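Local coordinates for uncharacterized protein (Pseudomonas aeruginosa PAO1, PDB 4R1D) that probably acts as a secreted lipase effector of the H2 type VI secretion system and is held in complex by its immunity protein Tli4, at residues Ala433-His438 with Gly520-Gly525. Sequence-based numbering, arbitrary orientation.
Sequences ADDSRH and GSKGKG
Ser-521 and Asp-434 face each other where two loops meet: the backbone N of Ser-521 donates to Asp-434 OD2 at 2.9 Å, approaching from above the carboxylate plane rather than within it. The hydroxyl of Ser-521 reaches Asp-435 instead, OG accepting a nearly straight bond (169°) from Asp-435 N at 3.0 Å. Lys-522 N donates to Ala-433 O at 3.0 Å, while CB and CG of Lys-522 lie against that oxygen. The lysine chain then bends at chi3 (70°) and chi4, crossing Asp-435 at about a right angle and bringing NZ to the syn side of Asp-435 OD2 in a 3.0 Å salt bridge. A water links that OD2 to Ser-521 OG. These bonds join the loops that leave the C-terminal ends of the neighbouring parallel strands 427-432 and 515-519 in the central sheet of an alpha/beta-hydrolase fold, each strand running into a type I turn. Asp-434 is itself positioned by an Asx turn, OD1 accepting from Ser-436 N at 2.8 Å and also from Ser-436 OG; Gly-532 N is a second donor to OD2. Ser-494 OG also bonds directly to both Asp-435 OD1 and Lys-522 NZ, and Ala-491 O accepts a further hydrogen bond from NZ.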
loop_
_atom_site.group_PDB
_atom_site.type_symbol
_atom_site.label_atom_id
_atom_site.label_comp_id
_atom_site.label_asym_id
_atom_site.label_seq_id
_atom_site.Cartn_x
_atom_site.Cartn_y
_atom_site.Cartn_z
ATOM N N ALA A 433 -19.367 15.153 -3.612
ATOM C CA ALA A 433 -20.461 15.105 -2.666
ATOM C C ALA A 433 -21.743 14.871 -3.445
ATOM O O ALA A 433 -22.406 15.815 -3.864
ATOM C CB ALA A 433 -20.546 16.402 -1.905
ATOM N N ASP A 434 -22.084 13.606 -3.644
ATOM C CA ASP A 434 -23.200 13.280 -4.516
ATOM C C ASP A 434 -24.044 12.197 -3.893
ATOM O O ASP A 434 -23.538 11.145 -3.495
ATOM C CB ASP A 434 -22.695 12.827 -5.881
ATOM C CG ASP A 434 -23.766 12.899 -6.947
ATOM O OD1 ASP A 434 -24.677 12.047 -6.937
ATOM O OD2 ASP A 434 -23.704 13.810 -7.799
ATOM N N ASP A 435 -25.345 12.457 -3.807
ATOM C CA ASP A 435 -26.246 11.508 -3.167
ATOM C C ASP A 435 -26.572 10.293 -4.036
ATOM O O ASP A 435 -27.234 9.370 -3.569
ATOM C CB ASP A 435 -27.517 12.216 -2.697
ATOM C CG ASP A 435 -27.317 12.928 -1.371
ATOM O OD1 ASP A 435 -26.756 12.302 -0.445
ATOM O OD2 ASP A 435 -27.710 14.106 -1.252
ATOM N N SER A 436 -26.087 10.271 -5.280
ATOM C CA SER A 436 -26.228 9.066 -6.105
ATOM C C SER A 436 -25.070 8.083 -5.906
ATOM O O SER A 436 -24.974 7.069 -6.597
ATOM C CB SER A 436 -26.397 9.410 -7.590
ATOM O OG SER A 436 -25.161 9.790 -8.172
ATOM N N ARG A 437 -24.189 8.379 -4.954
ATOM C CA ARG A 437 -23.101 7.462 -4.632
ATOM C C ARG A 437 -23.127 7.225 -3.135
ATOM O O ARG A 437 -22.590 8.027 -2.379
ATOM C CB ARG A 437 -21.763 8.063 -5.060
ATOM C CG ARG A 437 -21.734 8.447 -6.524
ATOM C CD ARG A 437 -20.335 8.762 -6.982
ATOM N NE ARG A 437 -20.268 9.188 -8.380
ATOM C CZ ARG A 437 -20.078 8.372 -9.412
ATOM N NH1 ARG A 437 -19.952 7.064 -9.226
ATOM N NH2 ARG A 437 -20.008 8.868 -10.640
ATOM N N HIS A 438 -23.780 6.142 -2.712
ATOM C CA HIS A 438 -24.085 5.937 -1.295
ATOM C C HIS A 438 -22.836 5.882 -0.419
ATOM O O HIS A 438 -22.870 6.301 0.742
ATOM C CB HIS A 438 -24.986 4.708 -1.080
ATOM C CG HIS A 438 -24.260 3.397 -1.083
ATOM N ND1 HIS A 438 -23.952 2.717 -2.242
ATOM C CD2 HIS A 438 -23.816 2.622 -0.062
ATOM C CE1 HIS A 438 -23.330 1.591 -1.938
ATOM N NE2 HIS A 438 -23.235 1.510 -0.622
ATOM N N GLY A 520 -20.684 17.884 -7.377
ATOM C CA GLY A 520 -21.748 16.903 -7.423
ATOM C C GLY A 520 -23.082 17.444 -6.943
ATOM O O GLY A 520 -23.249 18.648 -6.752
ATOM N N SER A 521 -24.023 16.533 -6.723
ATOM C CA SER A 521 -25.409 16.902 -6.470
ATOM C C SER A 521 -25.615 17.758 -5.218
ATOM O O SER A 521 -26.576 18.534 -5.143
ATOM C CB SER A 521 -26.267 15.642 -6.385
ATOM O OG SER A 521 -26.090 15.003 -5.131
ATOM N N LYS A 522 -24.730 17.625 -4.231
ATOM C CA LYS A 522 -24.874 18.374 -2.982
ATOM C C LYS A 522 -24.182 19.735 -3.002
ATOM O O LYS A 522 -24.219 20.476 -2.023
ATOM C CB LYS A 522 -24.389 17.541 -1.787
ATOM C CG LYS A 522 -25.025 16.158 -1.723
ATOM C CD LYS A 522 -24.522 15.338 -0.541
ATOM C CE LYS A 522 -25.027 15.873 0.806
ATOM N NZ LYS A 522 -26.524 15.804 0.905
ATOM N N GLY A 523 -23.537 20.055 -4.118
ATOM C CA GLY A 523 -22.917 21.350 -4.287
ATOM C C GLY A 523 -23.753 22.242 -5.185
ATOM O O GLY A 523 -24.865 21.869 -5.574
ATOM N N LYS A 524 -23.218 23.415 -5.520
ATOM C CA LYS A 524 -23.927 24.382 -6.355
ATOM C C LYS A 524 -23.049 24.847 -7.512
ATOM O O LYS A 524 -21.872 24.491 -7.587
ATOM C CB LYS A 524 -24.331 25.601 -5.528
ATOM C CG LYS A 524 -25.225 25.295 -4.328
ATOM C CD LYS A 524 -26.575 24.741 -4.767
ATOM C CE LYS A 524 -27.444 24.386 -3.558
ATOM N NZ LYS A 524 -28.762 23.797 -3.950
ATOM N N GLY A 525 -23.616 25.660 -8.402
ATOM C CA GLY A 525 -22.836 26.269 -9.470
ATOM C C GLY A 525 -23.135 25.749 -10.862
ATOM O O GLY A 525 -23.350 24.556 -11.072
HETATM O O HOH W 1 -28.086 15.667 -3.420
#